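Local coordinates for penicillin-binding protein 1A (PDB 5CXW), which builds cross-linked peptidoglycan for the mycobacterial cell wall, its penicillin-sensitive transpeptidase domain, the part held in this chain, joining the peptide subunits, at residues Asn265-Met270 with Val309-Ser314; Val65-His70 with Asp213-Tyr218. All blocks are in the same frame, centred on the assembly; numbering follows the deposited sequence.

Contact 1: residues Asn265-Met270 with Val309-Ser314; sequences NVTAAM and VGYTPS
In the penicillin-binding transpeptidase fold, Thr267 and Met270 of helix 260-270 meet Tyr311 of strand 303-312, in the central antiparallel sheet, at a buried helix-to-sheet junction. One aromatic residue spans the gap: the CA atoms of Thr267 and Tyr311 are 9.1 Å apart, yet Tyr311 OH donates a 2.7 Å hydrogen bond to Thr267 OG1. That oxygen lies at the ring edge, in its plane. CG of Tyr311 sits between the backbone N and the carbonyl carbon (chi1 60°), and this rotamer carries the phenol across to the helix. Thr267 OG1 is also hydrogen-bonded to Ala263 O one helical turn back, a backbone carbonyl that can act only as acceptor, which makes a relay from phenol to threonine to helix. Next to it, Met270 forms a Met-aromatic contact. Its side chain crosses that of Tyr311 at about a right angle, with SD 5.5 Å from the ring centroid in an oblique position. Leu221 and Ala222 of helix 211-222 add further packing on Tyr311. A bend at the last torsion of Met270 (chi3 68°) brings its methyl to the ring, CE lying 4.0 Å from Tyr311 CE2.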
loop_
_atom_site.group_PDB
_atom_site.type_symbol
_atom_site.label_atom_id
_atom_site.label_comp_id
_atom_site.label_asym_id
_atom_site.label_seq_id
_atom_site.Cartn_x
_atom_site.Cartn_y
_atom_site.Cartn_z
ATOM N N ASN A 265 10.825 -12.277 -5.667
ATOM C CA ASN A 265 11.273 -11.535 -6.845
ATOM C C ASN A 265 10.683 -10.112 -6.895
ATOM O O ASN A 265 11.388 -9.137 -7.288
ATOM C CB ASN A 265 11.005 -12.271 -8.161
ATOM C CG ASN A 265 12.116 -13.223 -8.509
ATOM O OD1 ASN A 265 13.123 -12.822 -9.074
ATOM N ND2 ASN A 265 11.949 -14.481 -8.208
ATOM N N VAL A 266 9.401 -9.974 -6.521
ATOM C CA VAL A 266 8.807 -8.643 -6.440
ATOM C C VAL A 266 9.608 -7.779 -5.392
ATOM O O VAL A 266 10.014 -6.647 -5.663
ATOM C CB VAL A 266 7.324 -8.672 -6.082
ATOM C CG1 VAL A 266 6.812 -7.262 -5.778
ATOM C CG2 VAL A 266 6.508 -9.377 -7.193
ATOM N N THR A 267 9.876 -8.375 -4.237
ATOM C CA THR A 267 10.718 -7.738 -3.223
ATOM C C THR A 267 12.013 -7.268 -3.818
ATOM O O THR A 267 12.407 -6.121 -3.603
ATOM C CB THR A 267 10.904 -8.679 -2.024
ATOM O OG1 THR A 267 9.614 -8.943 -1.487
ATOM C CG2 THR A 267 11.809 -8.072 -0.957
ATOM N N ALA A 268 12.690 -8.172 -4.551
ATOM C CA ALA A 268 13.985 -7.869 -5.100
ATOM C C ALA A 268 13.866 -6.610 -6.013
ATOM O O ALA A 268 14.759 -5.763 -5.995
ATOM C CB ALA A 268 14.571 -9.054 -5.838
ATOM N N ALA A 269 12.858 -6.565 -6.847
ATOM C CA ALA A 269 12.649 -5.368 -7.704
ATOM C C ALA A 269 12.425 -4.082 -6.969
ATOM O O ALA A 269 12.838 -2.995 -7.453
ATOM C CB ALA A 269 11.505 -5.627 -8.678
ATOM N N MET A 270 11.791 -4.181 -5.789
ATOM C CA MET A 270 11.405 -3.031 -4.962
ATOM C C MET A 270 12.519 -2.571 -4.030
ATOM O O MET A 270 12.452 -1.461 -3.505
ATOM C CB MET A 270 10.160 -3.339 -4.138
ATOM C CG MET A 270 8.985 -3.503 -5.048
ATOM S SD MET A 270 7.541 -4.145 -4.179
ATOM C CE MET A 270 7.170 -2.710 -3.138
ATOM N N VAL A 309 4.393 3.270 -0.307
ATOM C CA VAL A 309 4.081 2.009 0.351
ATOM C C VAL A 309 5.307 1.120 0.372
ATOM O O VAL A 309 5.961 0.938 -0.617
ATOM C CB VAL A 309 2.899 1.301 -0.342
ATOM C CG1 VAL A 309 2.390 0.154 0.519
ATOM C CG2 VAL A 309 1.793 2.241 -0.644
ATOM N N GLY A 310 5.700 0.619 1.538
ATOM C CA GLY A 310 6.852 -0.244 1.568
ATOM C C GLY A 310 7.014 -0.936 2.903
ATOM O O GLY A 310 6.348 -0.596 3.895
ATOM N N TYR A 311 7.896 -1.920 2.886
ATOM C CA TYR A 311 8.012 -2.897 3.955
ATOM C C TYR A 311 9.399 -3.406 4.237
ATOM O O TYR A 311 10.314 -3.288 3.416
ATOM C CB TYR A 311 7.085 -4.102 3.623
ATOM C CG TYR A 311 7.363 -4.842 2.333
ATOM C CD1 TYR A 311 8.305 -5.880 2.226
ATOM C CD2 TYR A 311 6.659 -4.498 1.171
ATOM C CE1 TYR A 311 8.493 -6.567 1.002
ATOM C CE2 TYR A 311 6.862 -5.163 -0.001
ATOM C CZ TYR A 311 7.755 -6.208 -0.088
ATOM O OH TYR A 311 7.897 -6.861 -1.302
ATOM N N THR A 312 9.536 -4.002 5.449
ATOM C CA THR A 312 10.537 -4.945 5.785
ATOM C C THR A 312 9.805 -6.249 6.055
ATOM O O THR A 312 8.597 -6.284 6.035
ATOM C CB THR A 312 11.311 -4.489 7.033
ATOM O OG1 THR A 312 10.500 -4.700 8.176
ATOM C CG2 THR A 312 11.724 -3.096 6.906
ATOM N N PRO A 313 10.516 -7.336 6.338
ATOM C CA PRO A 313 9.766 -8.570 6.631
ATOM C C PRO A 313 8.862 -8.486 7.876
ATOM O O PRO A 313 7.952 -9.319 8.053
ATOM C CB PRO A 313 10.893 -9.608 6.819
ATOM C CG PRO A 313 12.036 -9.038 6.012
ATOM C CD PRO A 313 11.964 -7.575 6.209
ATOM N N SER A 314 9.083 -7.493 8.730
ATOM C CA SER A 314 8.385 -7.359 10.007
ATOM C C SER A 314 7.387 -6.187 10.070
ATOM O O SER A 314 6.704 -6.055 11.056
ATOM C CB SER A 314 9.410 -7.287 11.130
ATOM O OG SER A 314 10.064 -8.558 11.269
#

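Contact 2: residues Val65-His70 with Asp213-Tyr218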
loop_
_atom_site.group_PDB
_atom_site.type_symbol
_atom_site.label_atom_id
_atom_site.label_comp_id
_atom_site.label_asym_id
_atom_site.label_seq_id
_atom_site.Cartn_x
_atom_site.Cartn_y
_atom_site.Cartn_z
ATOM N N VAL A 65 -1.088 3.426 7.547
ATOM C CA VAL A 65 -1.409 2.126 8.143
ATOM C C VAL A 65 -0.185 1.228 8.100
ATOM O O VAL A 65 0.454 1.110 7.044
ATOM C CB VAL A 65 -2.567 1.445 7.397
ATOM C CG1 VAL A 65 -2.905 0.105 8.079
ATOM C CG2 VAL A 65 -3.772 2.345 7.401
ATOM N N SER A 66 0.174 0.642 9.263
ATOM C CA SER A 66 1.268 -0.268 9.356
ATOM C C SER A 66 0.740 -1.619 9.832
ATOM O O SER A 66 0.005 -1.662 10.882
ATOM C CB SER A 66 2.281 0.228 10.382
ATOM O OG SER A 66 2.831 1.496 10.014
ATOM N N ILE A 67 1.107 -2.674 9.111
ATOM C CA ILE A 67 0.671 -4.034 9.403
ATOM C C ILE A 67 1.865 -4.974 9.586
ATOM O O ILE A 67 2.876 -4.887 8.859
ATOM C CB ILE A 67 -0.215 -4.524 8.249
ATOM C CG1 ILE A 67 -1.590 -3.812 8.377
ATOM C CG2 ILE A 67 -0.453 -6.034 8.310
ATOM C CD1 ILE A 67 -2.502 -3.993 7.219
ATOM N N ASP A 68 1.760 -5.845 10.588
ATOM C CA ASP A 68 2.706 -6.918 10.832
ATOM C C ASP A 68 2.513 -8.055 9.810
ATOM O O ASP A 68 1.497 -8.750 9.838
ATOM C CB ASP A 68 2.505 -7.427 12.251
ATOM C CG ASP A 68 3.530 -8.461 12.672
ATOM O OD1 ASP A 68 4.283 -8.983 11.826
ATOM O OD2 ASP A 68 3.538 -8.722 13.916
ATOM N N PRO A 69 3.474 -8.259 8.877
ATOM C CA PRO A 69 3.302 -9.329 7.918
ATOM C C PRO A 69 3.231 -10.741 8.494
ATOM O O PRO A 69 2.772 -11.691 7.815
ATOM C CB PRO A 69 4.562 -9.184 7.004
ATOM C CG PRO A 69 4.964 -7.735 7.158
ATOM C CD PRO A 69 4.749 -7.553 8.647
ATOM N N HIS A 70 3.748 -10.907 9.718
ATOM C CA HIS A 70 3.690 -12.228 10.350
ATOM C C HIS A 70 2.272 -12.704 10.666
ATOM O O HIS A 70 2.034 -13.915 10.858
ATOM C CB HIS A 70 4.528 -12.283 11.625
ATOM C CG HIS A 70 5.937 -11.808 11.456
ATOM N ND1 HIS A 70 6.627 -11.159 12.464
ATOM C CD2 HIS A 70 6.811 -11.957 10.455
ATOM C CE1 HIS A 70 7.846 -10.871 12.046
ATOM N NE2 HIS A 70 7.984 -11.348 10.829
ATOM N N ASP A 213 -5.844 -1.432 2.622
ATOM C CA ASP A 213 -5.712 -2.496 1.619
ATOM C C ASP A 213 -4.275 -2.535 1.099
ATOM O O ASP A 213 -3.711 -3.583 0.942
ATOM C CB ASP A 213 -6.622 -2.237 0.393
ATOM C CG ASP A 213 -8.117 -2.406 0.706
ATOM O OD1 ASP A 213 -8.488 -3.459 1.270
ATOM O OD2 ASP A 213 -8.918 -1.532 0.291
ATOM N N MET A 214 -3.708 -1.373 0.823
ATOM C CA MET A 214 -2.336 -1.326 0.276
ATOM C C MET A 214 -1.298 -1.861 1.315
ATOM O O MET A 214 -0.421 -2.648 0.972
ATOM C CB MET A 214 -1.953 0.083 -0.175
ATOM C CG MET A 214 -2.722 0.566 -1.397
ATOM S SD MET A 214 -2.451 -0.444 -2.869
ATOM C CE MET A 214 -0.797 0.045 -3.273
ATOM N N ALA A 215 -1.458 -1.473 2.587
ATOM C CA ALA A 215 -0.563 -1.957 3.607
ATOM C C ALA A 215 -0.666 -3.469 3.735
ATOM O O ALA A 215 0.365 -4.190 3.847
ATOM C CB ALA A 215 -0.843 -1.294 4.943
ATOM N N SER A 216 -1.899 -3.961 3.681
ATOM C CA SER A 216 -2.150 -5.404 3.808
ATOM C C SER A 216 -1.592 -6.170 2.628
ATOM O O SER A 216 -0.940 -7.234 2.798
ATOM C CB SER A 216 -3.651 -5.630 3.951
ATOM O OG SER A 216 -3.989 -7.012 3.933
ATOM N N ALA A 217 -1.856 -5.719 1.399
ATOM C CA ALA A 217 -1.352 -6.408 0.225
ATOM C C ALA A 217 0.183 -6.448 0.168
ATOM O O ALA A 217 0.785 -7.471 -0.201
ATOM C CB ALA A 217 -1.949 -5.806 -1.075
ATOM N N TYR A 218 0.813 -5.349 0.512
ATOM C CA TYR A 218 2.293 -5.291 0.567
ATOM C C TYR A 218 2.823 -6.172 1.740
ATOM O O TYR A 218 3.872 -6.829 1.621
ATOM C CB TYR A 218 2.790 -3.880 0.666
ATOM C CG TYR A 218 2.899 -3.098 -0.610
ATOM C CD1 TYR A 218 1.852 -3.068 -1.553
ATOM C CD2 TYR A 218 4.034 -2.328 -0.893
ATOM C CE1 TYR A 218 1.953 -2.297 -2.711
ATOM C CE2 TYR A 218 4.114 -1.530 -1.992
ATOM C CZ TYR A 218 3.076 -1.510 -2.906
ATOM O OH TYR A 218 3.143 -0.717 -4.068
#
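Ala215 presents its CB to strand 60-67, between Val65 and Ile67, and the orientations of these three side chains define the interface. Both branched residues, two apart on the strand, point toward helix 211-222, whereas the intervening Ser66 points away and its OG is hydrogen-bonded to Thr317 OG1. Val65 meets the alanine with one branch: CG1 lies 4.0 Å from Ala215 CB. The alanine methyl also rests against the strand backbone, Ala215 CB lying 3.4 Å from Val65 O. Ile67 works with its far end instead. CG1 is anti to the carbonyl carbon (chi1 -74°) and the chain then runs extended (chi2 170°), an extension that places CD1 as the atom of the side chain closest to the helix. There CD1 lies 3.9 Å from Ala215 CB and 3.6 Å from Ser216 N, with Ser216 CB at 3.8 Å. The isoleucine tip therefore packs over helix backbone as well as over side chains. A small residue on the helix allows this approach: the CA atoms of Val65 and Ala215 are 6.2 Å apart, and the axes of the short segments 65-67 and 213-218 come within 7.7 Å at 25°, running in nearly the same direction. Ala215 O is hydrogen-bonded to Ser316 OG, a polar tie to the neighbouring strand 315-323. Further along the chain, Asp68 OD1 accepts from His70 N, 2.9 Å away, in an Asx turn, the N approaching from above the carboxylate plane, while Asp68 OD2 forms a salt bridge with Arg75. Apolar packing of a helix nearly aligned with the strand beneath it, on one face of a five-stranded antiparallel sheet, belongs to the transpeptidase domain of penicillin-binding proteins and their beta-lactamase clan.

Overall arrangement
Both contacts are buried, and both pack a helix against the central sheet. Their strands, 303-312 and 60-67, are separated in that sheet by strand 315-323. Helix 211-222 belongs to contact 2 but also reaches contact 1, where Tyr218 packs on Val309 and Met270. The chemistry differs with the separation: contact 2 brings strand and helix close enough for alanine to meet valine and isoleucine, whereas contact 1 spans a wider gap with a phenol, a hydroxyl and a thioether. Contact 1 is also nearer the catalytic region, Met270 lying about 11 Å, side chain to side chain, from the probable nucleophile Ser97. They meet again in turns at the strand ends, Ser314 packing on Pro69 and His70.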